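Long-range contacts in dihydrodipicolinate synthase (PDB 3DZ1), which probably acts as a 4-hydroxy-tetrahydrodipicolinate synthase, a lyase of the pyruvate-dependent DapA family that is linked to lysine biosynthesis: residues 137-142 with 166-171; 196-201 with 211-216; 81-86 with 104-109; 142-147 with 171-176. All blocks are in the same frame, centred on the assembly; numbering follows the deposited sequence.

Interaction 1. Residues 137-142 with 166-171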
loop_
_atom_site.group_PDB
_atom_site.type_symbol
_atom_site.label_atom_id
_atom_site.label_comp_id
_atom_site.label_asym_id
_atom_site.label_seq_id
_atom_site.Cartn_x
_atom_site.Cartn_y
_atom_site.Cartn_z
ATOM N N TRP A 137 4.557 -17.020 -23.378
ATOM C CA TRP A 137 4.071 -16.674 -22.055
ATOM C C TRP A 137 2.859 -15.764 -22.041
ATOM O O TRP A 137 2.511 -15.135 -23.046
ATOM C CB TRP A 137 5.194 -16.082 -21.196
ATOM C CG TRP A 137 5.779 -14.797 -21.697
ATOM C CD1 TRP A 137 6.623 -14.632 -22.759
ATOM C CD2 TRP A 137 5.583 -13.497 -21.133
ATOM N NE1 TRP A 137 6.968 -13.307 -22.888
ATOM C CE2 TRP A 137 6.342 -12.588 -21.901
ATOM C CE3 TRP A 137 4.838 -13.011 -20.049
ATOM C CZ2 TRP A 137 6.379 -11.219 -21.620
ATOM C CZ3 TRP A 137 4.876 -11.649 -19.769
ATOM C CH2 TRP A 137 5.642 -10.769 -20.553
ATOM N N VAL A 138 2.221 -15.719 -20.878
ATOM C CA VAL A 138 1.016 -14.937 -20.650
ATOM C C VAL A 138 1.255 -13.837 -19.624
ATOM O O VAL A 138 1.751 -14.098 -18.527
ATOM C CB VAL A 138 -0.114 -15.848 -20.126
ATOM C CG1 VAL A 138 -1.391 -15.045 -19.923
ATOM C CG2 VAL A 138 -0.327 -17.003 -21.088
ATOM N N LEU A 139 0.901 -12.611 -19.993
ATOM C CA LEU A 139 1.059 -11.462 -19.104
ATOM C C LEU A 139 -0.197 -11.334 -18.244
ATOM O O LEU A 139 -1.293 -11.137 -18.771
ATOM C CB LEU A 139 1.250 -10.182 -19.931
ATOM C CG LEU A 139 1.331 -8.861 -19.153
ATOM C CD1 LEU A 139 2.500 -8.903 -18.181
ATOM C CD2 LEU A 139 1.479 -7.705 -20.129
ATOM N N GLN A 140 -0.046 -11.458 -16.927
ATOM C CA GLN A 140 -1.196 -11.334 -16.034
ATOM C C GLN A 140 -1.339 -9.905 -15.513
ATOM O O GLN A 140 -0.435 -9.373 -14.868
ATOM C CB GLN A 140 -1.086 -12.303 -14.852
ATOM C CG GLN A 140 -2.176 -12.091 -13.809
ATOM C CD GLN A 140 -2.178 -13.150 -12.728
ATOM O OE1 GLN A 140 -1.125 -13.631 -12.315
ATOM N NE2 GLN A 140 -3.364 -13.508 -12.252
ATOM N N ASP A 141 -2.486 -9.300 -15.804
ATOM C CA ASP A 141 -2.807 -7.929 -15.408
ATOM C C ASP A 141 -3.994 -7.990 -14.442
ATOM O O ASP A 141 -5.149 -8.014 -14.861
ATOM C CB ASP A 141 -3.169 -7.125 -16.661
ATOM C CG ASP A 141 -3.560 -5.694 -16.356
ATOM O OD1 ASP A 141 -3.283 -5.210 -15.235
ATOM O OD2 ASP A 141 -4.138 -5.047 -17.253
ATOM N N TYR A 142 -3.695 -8.002 -13.147
ATOM C CA TYR A 142 -4.721 -8.126 -12.114
ATOM C C TYR A 142 -4.425 -7.188 -10.944
ATOM O O TYR A 142 -4.029 -7.628 -9.863
ATOM C CB TYR A 142 -4.733 -9.586 -11.649
ATOM C CG TYR A 142 -5.886 -10.025 -10.777
ATOM C CD1 TYR A 142 -7.071 -9.292 -10.706
ATOM C CD2 TYR A 142 -5.812 -11.226 -10.072
ATOM C CE1 TYR A 142 -8.154 -9.753 -9.954
ATOM C CE2 TYR A 142 -6.886 -11.693 -9.324
ATOM C CZ TYR A 142 -8.052 -10.955 -9.268
ATOM O OH TYR A 142 -9.111 -11.432 -8.533
ATOM N N VAL A 166 2.469 -14.055 -25.951
ATOM C CA VAL A 166 1.374 -14.316 -26.879
ATOM C C VAL A 166 -0.016 -14.035 -26.331
ATOM O O VAL A 166 -0.994 -14.054 -27.078
ATOM C CB VAL A 166 1.394 -15.792 -27.351
ATOM C CG1 VAL A 166 2.699 -16.093 -28.086
ATOM C CG2 VAL A 166 1.240 -16.725 -26.151
HETATM N N MSE A 167 -0.114 -13.762 -25.037
HETATM C CA MSE A 167 -1.428 -13.548 -24.455
HETATM C C MSE A 167 -1.438 -12.633 -23.246
HETATM O O MSE A 167 -0.454 -12.528 -22.510
HETATM C CB MSE A 167 -2.015 -14.905 -24.046
HETATM C CG MSE A 167 -3.381 -14.859 -23.362
HETATM SE SE MSE A 167 -3.809 -16.577 -22.533
HETATM C CE MSE A 167 -4.233 -17.570 -24.151
ATOM N N LEU A 168 -2.571 -11.967 -23.061
ATOM C CA LEU A 168 -2.780 -11.109 -21.915
ATOM C C LEU A 168 -3.933 -11.731 -21.144
ATOM O O LEU A 168 -4.979 -12.035 -21.733
ATOM C CB LEU A 168 -3.192 -9.694 -22.338
ATOM C CG LEU A 168 -3.787 -8.829 -21.211
ATOM C CD1 LEU A 168 -2.692 -8.431 -20.229
ATOM C CD2 LEU A 168 -4.446 -7.580 -21.794
ATOM N N LYS A 169 -3.738 -11.968 -19.850
ATOM C CA LYS A 169 -4.832 -12.471 -19.035
ATOM C C LYS A 169 -5.366 -11.169 -18.475
ATOM O O LYS A 169 -4.790 -10.595 -17.548
ATOM C CB LYS A 169 -4.372 -13.355 -17.879
ATOM C CG LYS A 169 -5.570 -13.910 -17.110
ATOM C CD LYS A 169 -5.205 -14.494 -15.759
ATOM C CE LYS A 169 -6.460 -14.989 -15.052
ATOM N NZ LYS A 169 -6.197 -15.428 -13.662
ATOM N N HIS A 170 -6.449 -10.700 -19.074
ATOM C CA HIS A 170 -7.088 -9.443 -18.712
ATOM C C HIS A 170 -7.955 -9.512 -17.460
ATOM O O HIS A 170 -9.028 -10.119 -17.466
ATOM C CB HIS A 170 -7.921 -8.961 -19.904
ATOM C CG HIS A 170 -8.702 -7.711 -19.642
ATOM N ND1 HIS A 170 -8.142 -6.452 -19.709
ATOM C CD2 HIS A 170 -10.002 -7.526 -19.313
ATOM C CE1 HIS A 170 -9.063 -5.547 -19.431
ATOM N NE2 HIS A 170 -10.199 -6.172 -19.187
ATOM N N GLU A 171 -7.494 -8.874 -16.389
ATOM C CA GLU A 171 -8.239 -8.868 -15.137
ATOM C C GLU A 171 -8.390 -7.463 -14.547
ATOM O O GLU A 171 -8.763 -7.308 -13.381
ATOM C CB GLU A 171 -7.559 -9.799 -14.121
ATOM C CG GLU A 171 -7.431 -11.232 -14.620
ATOM C CD GLU A 171 -7.168 -12.224 -13.502
ATOM O OE1 GLU A 171 -5.987 -12.512 -13.206
ATOM O OE2 GLU A 171 -8.158 -12.705 -12.914
HETATM O O HOH W 1 -6.352 -6.433 -17.644
#
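Gln140 and Glu171 meet side chain to side chain where strands 137-141 and 165-170 run out. Gln140 NE2 donates to Glu171 OE1 at 3.0 Å, almost straight (171°), with amide and carboxylate nearly coplanar. The same oxygen receives Lys169 NZ in a 3.0 Å salt bridge from above the carboxylate plane, while OE2 accepts from the backbone N of Asn200. Both carboxylate oxygens are held, fixing the group over one face of the Tyr142 ring, with OE2 3.8 Å above the plane.

Toward the N-terminal ends of the strands the backbones pair in parallel: Leu139 N binds Met167 O at 2.9 Å, Lys169 N binds Leu139 O at 2.8 Å, and Asp141 N and Val166 N continue the ladder to Lys169 O and Trp137 O. Glu171 N makes weak bonds to Asp141 O and water 1. Asp141 OD2 accepts from that water at 2.6 Å and forms a salt bridge with Lys178 of helix 176-188. On the face carrying Val138, its CG2 packs alongside the selenomethionine Met167 SE at 3.8 Å. These are strands five and six of the closed TIM barrel, the polar cluster at their C-terminal ends, where active sites of this fold lie.

Interaction 2. Residues 196-201 with 211-216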
loop_
_atom_site.group_PDB
_atom_site.type_symbol
_atom_site.label_atom_id
_atom_site.label_comp_id
_atom_site.label_asym_id
_atom_site.label_seq_id
_atom_site.Cartn_x
_atom_site.Cartn_y
_atom_site.Cartn_z
ATOM N N ILE A 196 -6.440 -12.364 -25.875
ATOM C CA ILE A 196 -6.901 -11.714 -24.662
ATOM C C ILE A 196 -7.972 -12.582 -24.014
ATOM O O ILE A 196 -9.078 -12.715 -24.534
ATOM C CB ILE A 196 -7.482 -10.305 -24.942
ATOM C CG1 ILE A 196 -6.389 -9.385 -25.505
ATOM C CG2 ILE A 196 -8.043 -9.713 -23.646
ATOM C CD1 ILE A 196 -6.857 -7.942 -25.779
ATOM N N LEU A 197 -7.619 -13.206 -22.895
ATOM C CA LEU A 197 -8.561 -14.039 -22.157
ATOM C C LEU A 197 -8.811 -13.283 -20.865
ATOM O O LEU A 197 -7.874 -12.794 -20.229
ATOM C CB LEU A 197 -7.977 -15.421 -21.870
ATOM C CG LEU A 197 -7.666 -16.290 -23.091
ATOM C CD1 LEU A 197 -7.392 -17.705 -22.621
ATOM C CD2 LEU A 197 -8.844 -16.281 -24.071
ATOM N N CYS A 198 -10.074 -13.194 -20.476
ATOM C CA CYS A 198 -10.439 -12.430 -19.298
ATOM C C CYS A 198 -10.623 -13.187 -18.003
ATOM O O CYS A 198 -11.030 -14.354 -17.987
ATOM C CB CYS A 198 -11.687 -11.614 -19.613
ATOM S SG CYS A 198 -11.428 -10.550 -21.052
ATOM N N GLY A 199 -10.322 -12.489 -16.911
ATOM C CA GLY A 199 -10.440 -13.071 -15.592
ATOM C C GLY A 199 -11.272 -12.246 -14.630
ATOM O O GLY A 199 -12.413 -11.888 -14.924
ATOM N N ASN A 200 -10.683 -11.931 -13.481
ATOM C CA ASN A 200 -11.369 -11.188 -12.427
ATOM C C ASN A 200 -12.688 -11.878 -12.096
ATOM O O ASN A 200 -13.737 -11.238 -12.019
ATOM C CB ASN A 200 -11.624 -9.730 -12.833
ATOM C CG ASN A 200 -12.138 -8.889 -11.670
ATOM O OD1 ASN A 200 -11.784 -9.135 -10.522
ATOM N ND2 ASN A 200 -12.960 -7.889 -11.964
ATOM N N GLY A 201 -12.612 -13.196 -11.911
ATOM C CA GLY A 201 -13.776 -13.993 -11.567
ATOM C C GLY A 201 -14.886 -14.060 -12.598
ATOM O O GLY A 201 -15.948 -14.613 -12.319
ATOM N N ARG A 211 -16.450 -6.450 -26.224
ATOM C CA ARG A 211 -15.346 -5.533 -26.489
ATOM C C ARG A 211 -14.304 -6.139 -27.422
ATOM O O ARG A 211 -13.515 -5.416 -28.034
ATOM C CB ARG A 211 -14.662 -5.120 -25.188
ATOM C CG ARG A 211 -15.535 -4.291 -24.266
ATOM C CD ARG A 211 -15.999 -3.022 -24.949
ATOM N NE ARG A 211 -16.745 -2.165 -24.032
ATOM C CZ ARG A 211 -16.383 -0.928 -23.711
ATOM N NH1 ARG A 211 -15.283 -0.400 -24.233
ATOM N NH2 ARG A 211 -17.122 -0.220 -22.869
ATOM N N GLY A 212 -14.281 -7.462 -27.520
ATOM C CA GLY A 212 -13.320 -8.094 -28.402
ATOM C C GLY A 212 -12.387 -9.111 -27.776
ATOM O O GLY A 212 -11.416 -9.529 -28.412
ATOM N N ALA A 213 -12.655 -9.509 -26.537
ATOM C CA ALA A 213 -11.808 -10.509 -25.889
ATOM C C ALA A 213 -11.967 -11.807 -26.677
ATOM O O ALA A 213 -12.993 -12.021 -27.323
ATOM C CB ALA A 213 -12.239 -10.716 -24.440
ATOM N N ASP A 214 -10.956 -12.671 -26.621
ATOM C CA ASP A 214 -10.993 -13.941 -27.342
ATOM C C ASP A 214 -11.682 -15.031 -26.545
ATOM O O ASP A 214 -12.106 -16.049 -27.097
ATOM C CB ASP A 214 -9.573 -14.399 -27.686
ATOM C CG ASP A 214 -8.920 -13.516 -28.712
ATOM O OD1 ASP A 214 -9.474 -13.399 -29.826
ATOM O OD2 ASP A 214 -7.862 -12.936 -28.411
ATOM N N GLY A 215 -11.791 -14.816 -25.241
ATOM C CA GLY A 215 -12.425 -15.804 -24.400
ATOM C C GLY A 215 -12.189 -15.545 -22.931
ATOM O O GLY A 215 -11.913 -14.412 -22.516
ATOM N N ALA A 216 -12.283 -16.606 -22.140
ATOM C CA ALA A 216 -12.113 -16.491 -20.701
ATOM C C ALA A 216 -11.118 -17.476 -20.105
ATOM O O ALA A 216 -10.969 -18.601 -20.586
ATOM C CB ALA A 216 -13.466 -16.684 -20.018
#
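Leu197 and Cys198 pair in parallel with Gly215 and Ala216, and the last strand is joined here through Cys198 N to Gly215 O (3.0 Å) and Asp214 N to Ile196 O (2.8 Å), the latter in the carbonyl plane.

Asp214 adds a side-chain bond to this backbone pairing. Its CG stands beside its own backbone N (chi1 -69°), which turns the carboxylate back toward Ile196, and Ile196 N donates to OD2 at 3.0 Å on the anti lone pair. Residue 196 is therefore gripped through both N and O by one aspartate. OD2 also forms a salt bridge with Arg183 of helix 176-188, and Arg183 further binds Gly212 O, in the Schellman turn that ends helix 205-211.

On one side of the sheet Leu197 CD2 lies over the bare backbone of Gly215, 3.5 Å from its N, with Met167 and Met217 as further neighbours of the leucine. On the other, Cys198 SG touches Ala213 CB at 3.5 Å, and Ile196 CG2 approaches the same methyl more loosely. The contact closes the beta-alpha-beta unit of strand 195-198, helix 205-211 and strand 215-218. Chemically, a carboxylate takes the place of a strand carbonyl as acceptor for a buried N-H, and the guanidinium beside it probably keeps that carboxylate ionised.

Interaction 3. Residues 81-86 with 104-109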
loop_
_atom_site.group_PDB
_atom_site.type_symbol
_atom_site.label_atom_id
_atom_site.label_comp_id
_atom_site.label_asym_id
_atom_site.label_seq_id
_atom_site.Cartn_x
_atom_site.Cartn_y
_atom_site.Cartn_z
ATOM N N VAL A 81 1.278 -22.984 -17.286
ATOM C CA VAL A 81 1.746 -23.082 -15.911
ATOM C C VAL A 81 2.146 -21.711 -15.374
ATOM O O VAL A 81 2.916 -20.986 -16.006
ATOM C CB VAL A 81 2.953 -24.038 -15.803
ATOM C CG1 VAL A 81 3.378 -24.182 -14.341
ATOM C CG2 VAL A 81 2.595 -25.398 -16.400
ATOM N N GLY A 82 1.595 -21.349 -14.221
ATOM C CA GLY A 82 1.939 -20.073 -13.623
ATOM C C GLY A 82 3.348 -20.211 -13.082
ATOM O O GLY A 82 3.631 -21.158 -12.352
ATOM N N VAL A 83 4.240 -19.296 -13.451
ATOM C CA VAL A 83 5.617 -19.367 -12.972
ATOM C C VAL A 83 6.041 -18.134 -12.185
ATOM O O VAL A 83 7.216 -17.979 -11.869
ATOM C CB VAL A 83 6.620 -19.581 -14.134
ATOM C CG1 VAL A 83 6.324 -20.891 -14.840
ATOM C CG2 VAL A 83 6.551 -18.422 -15.108
ATOM N N SER A 84 5.088 -17.262 -11.869
ATOM C CA SER A 84 5.391 -16.061 -11.096
ATOM C C SER A 84 6.137 -16.501 -9.839
ATOM O O SER A 84 5.739 -17.460 -9.178
ATOM C CB SER A 84 4.101 -15.331 -10.718
ATOM O OG SER A 84 3.372 -14.967 -11.880
ATOM N N ALA A 85 7.222 -15.810 -9.511
ATOM C CA ALA A 85 8.014 -16.177 -8.345
ATOM C C ALA A 85 8.781 -14.983 -7.793
ATOM O O ALA A 85 8.902 -13.957 -8.457
ATOM C CB ALA A 85 8.983 -17.293 -8.716
ATOM N N PRO A 86 9.291 -15.099 -6.555
ATOM C CA PRO A 86 10.049 -14.012 -5.929
ATOM C C PRO A 86 11.380 -13.766 -6.628
ATOM O O PRO A 86 11.927 -12.666 -6.568
ATOM C CB PRO A 86 10.236 -14.507 -4.495
ATOM C CG PRO A 86 9.016 -15.337 -4.270
ATOM C CD PRO A 86 8.941 -16.122 -5.555
ATOM N N ALA A 104 2.027 -25.708 -22.810
ATOM C CA ALA A 104 1.852 -24.861 -23.981
ATOM C C ALA A 104 2.570 -23.528 -23.756
ATOM O O ALA A 104 2.997 -22.868 -24.705
ATOM C CB ALA A 104 0.376 -24.623 -24.232
ATOM N N GLY A 105 2.707 -23.148 -22.490
ATOM C CA GLY A 105 3.369 -21.901 -22.150
ATOM C C GLY A 105 3.261 -21.619 -20.666
ATOM O O GLY A 105 2.728 -22.437 -19.913
ATOM N N VAL A 106 3.755 -20.461 -20.238
ATOM C CA VAL A 106 3.715 -20.094 -18.827
ATOM C C VAL A 106 3.098 -18.716 -18.603
ATOM O O VAL A 106 2.997 -17.911 -19.530
ATOM C CB VAL A 106 5.138 -20.115 -18.214
ATOM C CG1 VAL A 106 5.781 -21.477 -18.442
ATOM C CG2 VAL A 106 5.994 -19.012 -18.829
HETATM N N MSE A 107 2.681 -18.447 -17.370
HETATM C CA MSE A 107 2.082 -17.158 -17.040
HETATM C C MSE A 107 2.979 -16.405 -16.068
HETATM O O MSE A 107 3.537 -16.992 -15.137
HETATM C CB MSE A 107 0.689 -17.352 -16.427
HETATM C CG MSE A 107 -0.044 -16.041 -16.141
HETATM SE SE MSE A 107 -1.898 -16.276 -15.560
HETATM C CE MSE A 107 -1.579 -16.884 -13.755
ATOM N N ILE A 108 3.127 -15.103 -16.293
ATOM C CA ILE A 108 3.968 -14.285 -15.430
ATOM C C ILE A 108 3.248 -13.034 -14.953
ATOM O O ILE A 108 2.744 -12.240 -15.759
ATOM C CB ILE A 108 5.269 -13.843 -16.149
ATOM C CG1 ILE A 108 5.990 -15.061 -16.730
ATOM C CG2 ILE A 108 6.195 -13.137 -15.159
ATOM C CD1 ILE A 108 7.203 -14.700 -17.582
ATOM N N ALA A 109 3.196 -12.876 -13.637
ATOM C CA ALA A 109 2.575 -11.715 -13.018
ATOM C C ALA A 109 3.723 -10.888 -12.458
ATOM O O ALA A 109 4.777 -11.426 -12.127
ATOM C CB ALA A 109 1.639 -12.146 -11.895
HETATM O O HOH W 2 6.616 -12.844 -10.878
#
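Val83 lies against Val106 and Ile108 just past the end of strand 78-82, where the beta-alpha-beta unit of strand 78-82, helix 88-101 and strand 105-108 closes within the TIM barrel. From CB, which faces the carbonyl of Met107, the valine divides in two. Val83 CG1 stands anti to the carbonyl carbon (chi1 -61°), which puts CG2 between the backbone N and the carbonyl carbon. Val83 CG1 touches Val106 CB at 3.7 Å, the two side chains meeting at about a right angle. Val83 CG2 lies 3.3 Å from Met107 O and 3.8 Å from Ile108 CG1. Met91, Leu94 and Ala95 of helix 88-101 also pack on this side chain, so it fills the layer between barrel and helix.

Three backbone bonds make the parallel pairing: Val81 N binds Gly105 O at 3.1 Å, Met107 N meets Val81 O at 2.9 Å from above the carbonyl plane, and Val83 N binds Met107 O at 2.9 Å, almost straight at 174°. Gly82, opposite Met107, has the selenomethionine CB against its CA; the Met107 side chain approaches that of Met217, the predicted pyruvate-binding residue.

Beyond Val83 the segment 81-86 leaves the sheet, and a side chain takes over the pairing. Ser84 OG accepts from Ala109 N at 2.7 Å, and water 2 donates to Ala109 O at 2.6 Å while receiving a weak bond from Ala85 N.

Interaction 4. Residues 142-147 with 171-176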
loop_
_atom_site.group_PDB
_atom_site.type_symbol
_atom_site.label_atom_id
_atom_site.label_comp_id
_atom_site.label_asym_id
_atom_site.label_seq_id
_atom_site.Cartn_x
_atom_site.Cartn_y
_atom_site.Cartn_z
ATOM N N TYR A 142 -3.695 -8.002 -13.147
ATOM C CA TYR A 142 -4.721 -8.126 -12.114
ATOM C C TYR A 142 -4.425 -7.188 -10.944
ATOM O O TYR A 142 -4.029 -7.628 -9.863
ATOM C CB TYR A 142 -4.733 -9.586 -11.649
ATOM C CG TYR A 142 -5.886 -10.025 -10.777
ATOM C CD1 TYR A 142 -7.071 -9.292 -10.706
ATOM C CD2 TYR A 142 -5.812 -11.226 -10.072
ATOM C CE1 TYR A 142 -8.154 -9.753 -9.954
ATOM C CE2 TYR A 142 -6.886 -11.693 -9.324
ATOM C CZ TYR A 142 -8.052 -10.955 -9.268
ATOM O OH TYR A 142 -9.111 -11.432 -8.533
ATOM N N PRO A 143 -4.630 -5.878 -11.145
ATOM C CA PRO A 143 -4.393 -4.840 -10.136
ATOM C C PRO A 143 -5.061 -5.100 -8.787
ATOM O O PRO A 143 -4.470 -4.854 -7.736
ATOM C CB PRO A 143 -4.949 -3.581 -10.800
ATOM C CG PRO A 143 -4.745 -3.839 -12.254
ATOM C CD PRO A 143 -5.147 -5.285 -12.393
ATOM N N LEU A 144 -6.296 -5.583 -8.822
ATOM C CA LEU A 144 -7.041 -5.842 -7.596
ATOM C C LEU A 144 -6.246 -6.608 -6.540
ATOM O O LEU A 144 -6.299 -6.279 -5.359
ATOM C CB LEU A 144 -8.327 -6.614 -7.905
ATOM C CG LEU A 144 -9.185 -6.882 -6.665
ATOM C CD1 LEU A 144 -9.738 -5.564 -6.159
ATOM C CD2 LEU A 144 -10.314 -7.845 -6.993
ATOM N N THR A 145 -5.509 -7.629 -6.960
ATOM C CA THR A 145 -4.749 -8.434 -6.015
ATOM C C THR A 145 -3.244 -8.210 -6.063
ATOM O O THR A 145 -2.541 -8.448 -5.074
ATOM C CB THR A 145 -5.007 -9.938 -6.246
ATOM O OG1 THR A 145 -4.485 -10.316 -7.524
ATOM C CG2 THR A 145 -6.501 -10.236 -6.209
ATOM N N LEU A 146 -2.749 -7.753 -7.205
ATOM C CA LEU A 146 -1.318 -7.541 -7.375
ATOM C C LEU A 146 -0.843 -6.096 -7.211
ATOM O O LEU A 146 0.362 -5.834 -7.212
ATOM C CB LEU A 146 -0.894 -8.086 -8.739
ATOM C CG LEU A 146 -1.314 -9.540 -8.973
ATOM C CD1 LEU A 146 -0.887 -9.979 -10.362
ATOM C CD2 LEU A 146 -0.685 -10.440 -7.912
ATOM N N SER A 147 -1.786 -5.166 -7.074
ATOM C CA SER A 147 -1.476 -3.749 -6.885
ATOM C C SER A 147 -0.944 -3.041 -8.125
ATOM O O SER A 147 -1.326 -1.910 -8.405
ATOM C CB SER A 147 -0.466 -3.579 -5.742
ATOM O OG SER A 147 -0.945 -4.182 -4.550
ATOM N N GLU A 171 -7.494 -8.874 -16.389
ATOM C CA GLU A 171 -8.239 -8.868 -15.137
ATOM C C GLU A 171 -8.390 -7.463 -14.547
ATOM O O GLU A 171 -8.763 -7.308 -13.381
ATOM C CB GLU A 171 -7.559 -9.799 -14.121
ATOM C CG GLU A 171 -7.431 -11.232 -14.620
ATOM C CD GLU A 171 -7.168 -12.224 -13.502
ATOM O OE1 GLU A 171 -5.987 -12.512 -13.206
ATOM O OE2 GLU A 171 -8.158 -12.705 -12.914
ATOM N N ASP A 172 -8.102 -6.439 -15.347
ATOM C CA ASP A 172 -8.229 -5.068 -14.860
ATOM C C ASP A 172 -9.696 -4.793 -14.536
ATOM O O ASP A 172 -10.602 -5.344 -15.173
ATOM C CB ASP A 172 -7.726 -4.060 -15.896
ATOM C CG ASP A 172 -7.390 -2.719 -15.274
ATOM O OD1 ASP A 172 -7.603 -2.564 -14.052
ATOM O OD2 ASP A 172 -6.911 -1.821 -15.998
ATOM N N TRP A 173 -9.921 -3.928 -13.556
ATOM C CA TRP A 173 -11.269 -3.615 -13.103
ATOM C C TRP A 173 -11.306 -2.193 -12.545
ATOM O O TRP A 173 -10.784 -1.934 -11.457
ATOM C CB TRP A 173 -11.654 -4.631 -12.017
ATOM C CG TRP A 173 -12.953 -4.380 -11.312
ATOM C CD1 TRP A 173 -14.208 -4.567 -11.806
ATOM C CD2 TRP A 173 -13.115 -3.915 -9.966
ATOM N NE1 TRP A 173 -15.146 -4.253 -10.850
ATOM C CE2 TRP A 173 -14.501 -3.849 -9.711
ATOM C CE3 TRP A 173 -12.222 -3.547 -8.950
ATOM C CZ2 TRP A 173 -15.018 -3.428 -8.479
ATOM C CZ3 TRP A 173 -12.735 -3.127 -7.722
ATOM C CH2 TRP A 173 -14.121 -3.073 -7.501
ATOM N N PRO A 174 -11.921 -1.250 -13.281
ATOM C CA PRO A 174 -12.584 -1.397 -14.588
ATOM C C PRO A 174 -11.595 -1.667 -15.720
ATOM O O PRO A 174 -10.538 -1.042 -15.786
ATOM C CB PRO A 174 -13.293 -0.050 -14.779
ATOM C CG PRO A 174 -13.423 0.493 -13.373
ATOM C CD PRO A 174 -12.103 0.115 -12.763
ATOM N N GLY A 175 -11.947 -2.576 -16.622
ATOM C CA GLY A 175 -11.048 -2.885 -17.719
ATOM C C GLY A 175 -11.678 -3.002 -19.094
ATOM O O GLY A 175 -11.005 -3.382 -20.047
ATOM N N LEU A 176 -12.960 -2.674 -19.225
ATOM C CA LEU A 176 -13.592 -2.790 -20.534
ATOM C C LEU A 176 -12.929 -1.900 -21.589
ATOM O O LEU A 176 -12.677 -2.346 -22.711
ATOM C CB LEU A 176 -15.090 -2.474 -20.440
ATOM C CG LEU A 176 -15.924 -3.489 -19.646
ATOM C CD1 LEU A 176 -17.391 -3.076 -19.651
ATOM C CD2 LEU A 176 -15.764 -4.885 -20.258
HETATM O O HOH W 3 -8.157 -5.931 -11.147
#
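Tyr142, whose ring lies against Glu171, has a backbone oxygen gripped twice: Tyr142 O accepts from Leu146 N at 3.0 Å and from Thr145 N at 3.3 Å. These bonds wind the short helix 143-146 immediately after the tyrosine, its N-cap, and place Thr145 CB toward the rim of the ring face opposite the glutamate.

No direct hydrogen bond joins the two segments. Water 3 spans them instead, donating to Glu171 O at 2.7 Å and accepting from Leu144 N at 3.0 Å, so an amide of the helix's first turn is satisfied through solvent. Next to it the Pro143 ring crosses Asp172 at about a right angle, with CG 3.6 Å from OD1. That oxygen also takes a weak bond from Trp173 N at 2.7 Å, and OD2 forms a salt bridge with Lys178. Farther out, Leu144 CD1 approaches Trp173 CZ3 obliquely at 4.2 Å. The indole comes from an extended residue followed by a cis peptide bond to Pro174.

This apolar end borders the subunit interface, where Trp173 of the second subunit packs on Leu144 and Gln257 of that subunit touches Trp173. The contact thus sits at the C-terminal end of the barrel strands, between the short helix that follows strand 137-141 and the loop leading from strand 165-170 to Gly175, the N-cap of helix 176-188.

In the fold
From the N terminus, interaction 3 comes first, closing the loop through helix 88-101 and pairing the third and fourth barrel strands. Interaction 1 then joins the fifth and sixth, closing the loop through helices 143-146 and 152-161, and its first segment is itself bound to interaction 3 through Val138 and Val106. Interactions 1 and 4 cross along the chain: they share Tyr142 and Glu171, and interaction 4 continues the contact past the strand ends, between helix 143-146, where Leu146 touches Ala109 of interaction 3, and the loop before helix 176-188. Interaction 2 follows in series, closing the loop through helix 205-211 between the seventh and eighth strands. Asn200, bonded to Glu171, links it to interactions 1 and 4.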